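Local coordinates for putative ABC transporter, periplasmic binding protein, amino acid (Neisseria gonorrhoeae, PDB 2YJP), which binds L-cysteine as the solute receptor of a putative ABC transporter, probably delivering the amino acid for uptake, at residues E133-V144 against A236-N247. The protein carries 1 engineered substitution. Sequence-based numbering, arbitrary orientation.
Sequences EAVDFADPYMKV and AEFIAPAVQKGN
A chi1 of 58° tucks the Tyr141 ring back over its own backbone, which puts Ile239 O over one face of the ring, toward its rim. Ile239 CG2 lies 3.6 Å from Tyr141 CZ. Pro241 CD meets the same ring at its edge, in plane. Tyr141 OH bonds to Asp81, and a water links it to Ala240 O. Met142 CG packs tightly, 3.5 Å from Ile239 CB, and Val144 CG1 touches Ile239 CD1. Pro140 CG sits over one face of the Phe238 ring, a CH-pi contact 4.0 Å from the centroid. Strands 135-137 and 142-151 both pair antiparallel with strand 237-244 in a mixed sheet, with a register shift between them. Ile239 stands opposite two residues, Tyr141 and Met142, which makes a classic beta bulge. Tyr141 N hydrogen-bonds Ile239 O at 3.0 Å, while the bond from Met142 N is weak. The Ile239 side chain comes within about 4 Å (nearest atoms) of the bound cysteine. Val243 N hydrogen-bonds Asp136 O at 2.7 Å. In the Gln244-Asn247 type II turn, Gly246 N hydrogen-bonds Asp136 OD2 at 2.7 Å, from above the carboxylate plane. Lys245 NZ is a long salt-bridge partner of Asp136 OD1, at 4.0 Å.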
loop_
_atom_site.group_PDB
_atom_site.type_symbol
_atom_site.label_atom_id
_atom_site.label_comp_id
_atom_site.label_asym_id
_atom_site.label_seq_id
_atom_site.Cartn_x
_atom_site.Cartn_y
_atom_site.Cartn_z
ATOM N N GLU A 133 8.959 2.757 -14.972
ATOM C CA GLU A 133 9.923 2.152 -15.881
ATOM C C GLU A 133 9.898 0.635 -15.844
ATOM O O GLU A 133 10.274 -0.016 -16.805
ATOM C CB GLU A 133 11.361 2.635 -15.570
ATOM C CG GLU A 133 11.626 4.089 -15.926
ATOM C CD GLU A 133 13.002 4.560 -15.459
ATOM O OE1 GLU A 133 13.933 3.733 -15.387
ATOM O OE2 GLU A 133 13.181 5.765 -15.160
ATOM N N ALA A 134 9.471 0.065 -14.725
ATOM C CA ALA A 134 9.561 -1.366 -14.538
ATOM C C ALA A 134 8.230 -2.083 -14.726
ATOM O O ALA A 134 8.230 -3.278 -15.097
ATOM C CB ALA A 134 10.168 -1.654 -13.183
ATOM N N VAL A 135 7.118 -1.374 -14.455
ATOM C CA VAL A 135 5.764 -1.973 -14.525
ATOM C C VAL A 135 4.705 -0.988 -15.130
ATOM O O VAL A 135 4.954 0.222 -15.231
ATOM C CB VAL A 135 5.258 -2.481 -13.104
ATOM C CG1 VAL A 135 6.322 -3.438 -12.376
ATOM C CG2 VAL A 135 4.793 -1.286 -12.185
ATOM N N ASP A 136 3.520 -1.472 -15.510
ATOM C CA ASP A 136 2.511 -0.517 -15.936
ATOM C C ASP A 136 1.438 -0.325 -14.871
ATOM O O ASP A 136 0.808 -1.301 -14.385
ATOM C CB ASP A 136 1.859 -0.877 -17.277
ATOM C CG ASP A 136 2.804 -0.714 -18.498
ATOM O OD1 ASP A 136 3.538 0.306 -18.628
ATOM O OD2 ASP A 136 2.749 -1.603 -19.383
ATOM N N PHE A 137 1.202 0.946 -14.530
ATOM C CA PHE A 137 0.183 1.324 -13.551
ATOM C C PHE A 137 -1.141 1.625 -14.220
ATOM O O PHE A 137 -1.191 2.414 -15.174
ATOM C CB PHE A 137 0.632 2.552 -12.789
ATOM C CG PHE A 137 1.710 2.260 -11.771
ATOM C CD1 PHE A 137 1.384 1.712 -10.506
ATOM C CD2 PHE A 137 3.058 2.556 -12.058
ATOM C CE1 PHE A 137 2.394 1.474 -9.554
ATOM C CE2 PHE A 137 4.052 2.311 -11.118
ATOM C CZ PHE A 137 3.736 1.776 -9.869
ATOM N N ALA A 138 -2.208 0.984 -13.727
ATOM C CA ALA A 138 -3.575 1.389 -14.120
ATOM C C ALA A 138 -3.999 2.666 -13.430
ATOM O O ALA A 138 -3.267 3.192 -12.633
ATOM C CB ALA A 138 -4.557 0.285 -13.804
ATOM N N ASP A 139 -5.194 3.140 -13.721
ATOM C CA ASP A 139 -5.804 4.251 -13.020
ATOM C C ASP A 139 -5.711 4.134 -11.534
ATOM O O ASP A 139 -6.125 3.118 -10.991
ATOM C CB ASP A 139 -7.302 4.291 -13.300
ATOM C CG ASP A 139 -7.627 4.834 -14.651
ATOM O OD1 ASP A 139 -6.682 5.101 -15.448
ATOM O OD2 ASP A 139 -8.842 4.985 -14.906
ATOM N N PRO A 140 -5.278 5.229 -10.879
ATOM C CA PRO A 140 -5.161 5.277 -9.410
ATOM C C PRO A 140 -6.512 5.154 -8.747
ATOM O O PRO A 140 -7.535 5.614 -9.322
ATOM C CB PRO A 140 -4.553 6.640 -9.112
ATOM C CG PRO A 140 -4.541 7.401 -10.390
ATOM C CD PRO A 140 -4.971 6.504 -11.539
ATOM N N TYR A 141 -6.515 4.535 -7.559
ATOM C CA TYR A 141 -7.698 4.498 -6.717
ATOM C C TYR A 141 -7.574 5.263 -5.396
ATOM O O TYR A 141 -8.591 5.612 -4.797
ATOM C CB TYR A 141 -8.175 3.058 -6.480
ATOM C CG TYR A 141 -7.176 2.157 -5.862
ATOM C CD1 TYR A 141 -6.320 1.416 -6.664
ATOM C CD2 TYR A 141 -7.080 2.002 -4.468
ATOM C CE1 TYR A 141 -5.403 0.570 -6.136
ATOM C CE2 TYR A 141 -6.150 1.103 -3.903
ATOM C CZ TYR A 141 -5.296 0.407 -4.762
ATOM O OH TYR A 141 -4.349 -0.487 -4.279
ATOM N N MET A 142 -6.346 5.541 -4.958
ATOM C CA MET A 142 -6.156 6.374 -3.764
ATOM C C MET A 142 -4.901 7.249 -3.820
ATOM O O MET A 142 -4.105 7.143 -4.756
ATOM C CB MET A 142 -6.243 5.553 -2.479
ATOM C CG MET A 142 -4.986 4.894 -2.008
ATOM S SD MET A 142 -5.203 4.044 -0.405
ATOM C CE MET A 142 -4.356 5.170 0.688
ATOM N N LYS A 143 -4.769 8.139 -2.846
ATOM C CA LYS A 143 -3.592 9.004 -2.723
ATOM C C LYS A 143 -3.064 8.935 -1.298
ATOM O O LYS A 143 -3.829 8.648 -0.393
ATOM C CB LYS A 143 -3.877 10.474 -3.082
ATOM C CG LYS A 143 -5.276 10.834 -3.193
ATOM C CD LYS A 143 -5.510 12.306 -3.147
ATOM C CE LYS A 143 -6.864 12.635 -3.787
ATOM N NZ LYS A 143 -7.606 13.611 -3.026
ATOM N N VAL A 144 -1.773 9.219 -1.129
ATOM C CA VAL A 144 -1.153 9.174 0.142
ATOM C C VAL A 144 0.166 9.976 0.148
ATOM O O VAL A 144 0.864 10.099 -0.844
ATOM C CB VAL A 144 -0.998 7.646 0.616
ATOM C CG1 VAL A 144 0.205 7.044 0.229
ATOM C CG2 VAL A 144 -0.887 7.579 2.032
ATOM N N ALA A 236 0.836 14.570 -1.709
ATOM C CA ALA A 236 0.306 13.218 -1.927
ATOM C C ALA A 236 0.645 12.603 -3.314
ATOM O O ALA A 236 0.715 13.292 -4.297
ATOM C CB ALA A 236 -1.163 13.238 -1.671
ATOM N N GLU A 237 0.938 11.310 -3.341
ATOM C CA GLU A 237 1.195 10.526 -4.547
ATOM C C GLU A 237 0.049 9.578 -4.750
ATOM O O GLU A 237 -0.616 9.221 -3.793
ATOM C CB GLU A 237 2.503 9.722 -4.360
ATOM C CG GLU A 237 3.733 10.634 -4.521
ATOM C CD GLU A 237 5.051 9.967 -4.185
ATOM O OE1 GLU A 237 5.160 9.360 -3.081
ATOM O OE2 GLU A 237 5.977 10.065 -5.028
ATOM N N PHE A 238 -0.209 9.154 -5.972
ATOM C CA PHE A 238 -1.248 8.146 -6.176
ATOM C C PHE A 238 -0.842 6.733 -5.899
ATOM O O PHE A 238 0.300 6.364 -6.136
ATOM C CB PHE A 238 -1.734 8.169 -7.611
ATOM C CG PHE A 238 -2.452 9.398 -7.986
ATOM C CD1 PHE A 238 -3.684 9.694 -7.404
ATOM C CD2 PHE A 238 -1.933 10.236 -8.961
ATOM C CE1 PHE A 238 -4.391 10.845 -7.787
ATOM C CE2 PHE A 238 -2.605 11.389 -9.366
ATOM C CZ PHE A 238 -3.839 11.723 -8.770
ATOM N N ILE A 239 -1.809 5.950 -5.444
ATOM C CA ILE A 239 -1.709 4.514 -5.309
ATOM C C ILE A 239 -2.590 3.852 -6.405
ATOM O O ILE A 239 -3.722 4.254 -6.646
ATOM C CB ILE A 239 -2.156 4.079 -3.896
ATOM C CG1 ILE A 239 -1.001 4.373 -2.936
ATOM C CG2 ILE A 239 -2.528 2.610 -3.884
ATOM C CD1 ILE A 239 -1.375 4.227 -1.486
ATOM N N ALA A 240 -2.062 2.829 -7.065
ATOM C CA ALA A 240 -2.673 2.341 -8.313
ATOM C C ALA A 240 -2.388 0.885 -8.437
ATOM O O ALA A 240 -1.423 0.458 -7.870
ATOM C CB ALA A 240 -2.095 3.077 -9.520
ATOM N N PRO A 241 -3.229 0.123 -9.173
ATOM C CA PRO A 241 -2.877 -1.272 -9.476
ATOM C C PRO A 241 -1.719 -1.302 -10.454
ATOM O O PRO A 241 -1.499 -0.323 -11.181
ATOM C CB PRO A 241 -4.116 -1.816 -10.185
ATOM C CG PRO A 241 -5.246 -0.744 -9.979
ATOM C CD PRO A 241 -4.479 0.546 -9.829
ATOM N N ALA A 242 -0.982 -2.413 -10.511
ATOM C CA ALA A 242 0.110 -2.520 -11.498
ATOM C C ALA A 242 0.095 -3.872 -12.200
ATOM O O ALA A 242 -0.121 -4.898 -11.540
ATOM C CB ALA A 242 1.456 -2.268 -10.864
ATOM N N VAL A 243 0.317 -3.852 -13.525
ATOM C CA VAL A 243 0.448 -5.088 -14.301
ATOM C C VAL A 243 1.857 -5.135 -14.859
ATOM O O VAL A 243 2.565 -4.129 -14.804
ATOM C CB VAL A 243 -0.566 -5.180 -15.448
ATOM C CG1 VAL A 243 -1.978 -5.203 -14.903
ATOM C CG2 VAL A 243 -0.366 -4.020 -16.466
ATOM N N GLN A 244 2.242 -6.295 -15.388
ATOM C CA GLN A 244 3.524 -6.477 -16.088
ATOM C C GLN A 244 3.662 -5.437 -17.172
ATOM O O GLN A 244 2.691 -5.156 -17.889
ATOM C CB GLN A 244 3.591 -7.864 -16.719
ATOM C CG GLN A 244 4.949 -8.307 -17.212
ATOM C CD GLN A 244 4.917 -9.761 -17.740
ATOM O OE1 GLN A 244 4.439 -9.995 -18.834
ATOM N NE2 GLN A 244 5.410 -10.727 -16.947
ATOM N N LYS A 245 4.876 -4.894 -17.315
ATOM C CA LYS A 245 5.220 -3.928 -18.324
ATOM C C LYS A 245 4.884 -4.458 -19.690
ATOM O O LYS A 245 5.309 -5.549 -20.034
ATOM C CB LYS A 245 6.743 -3.650 -18.260
ATOM C CG LYS A 245 7.185 -2.563 -19.238
ATOM C CD LYS A 245 6.695 -1.228 -18.690
ATOM C CE LYS A 245 7.640 -0.121 -18.946
ATOM N NZ LYS A 245 7.281 1.000 -19.800
ATOM N N GLY A 246 4.116 -3.704 -20.465
ATOM C CA GLY A 246 3.664 -4.189 -21.762
ATOM C C GLY A 246 2.354 -4.941 -21.797
ATOM O O GLY A 246 1.838 -5.246 -22.887
ATOM N N ASN A 247 1.764 -5.228 -20.645
ATOM C CA ASN A 247 0.529 -5.975 -20.657
ATOM C C ASN A 247 -0.669 -5.050 -20.873
ATOM O O ASN A 247 -1.451 -4.847 -19.957
ATOM C CB ASN A 247 0.381 -6.807 -19.374
ATOM C CG ASN A 247 -0.794 -7.793 -19.442
ATOM O OD1 ASN A 247 -1.508 -7.861 -20.455
ATOM N ND2 ASN A 247 -0.990 -8.578 -18.357
HETATM O O HOH W 1 6.924 -5.684 -15.570
HETATM O O HOH W 2 -1.910 -0.951 -5.410
HETATM O O HOH W 3 3.567 9.278 -0.845
#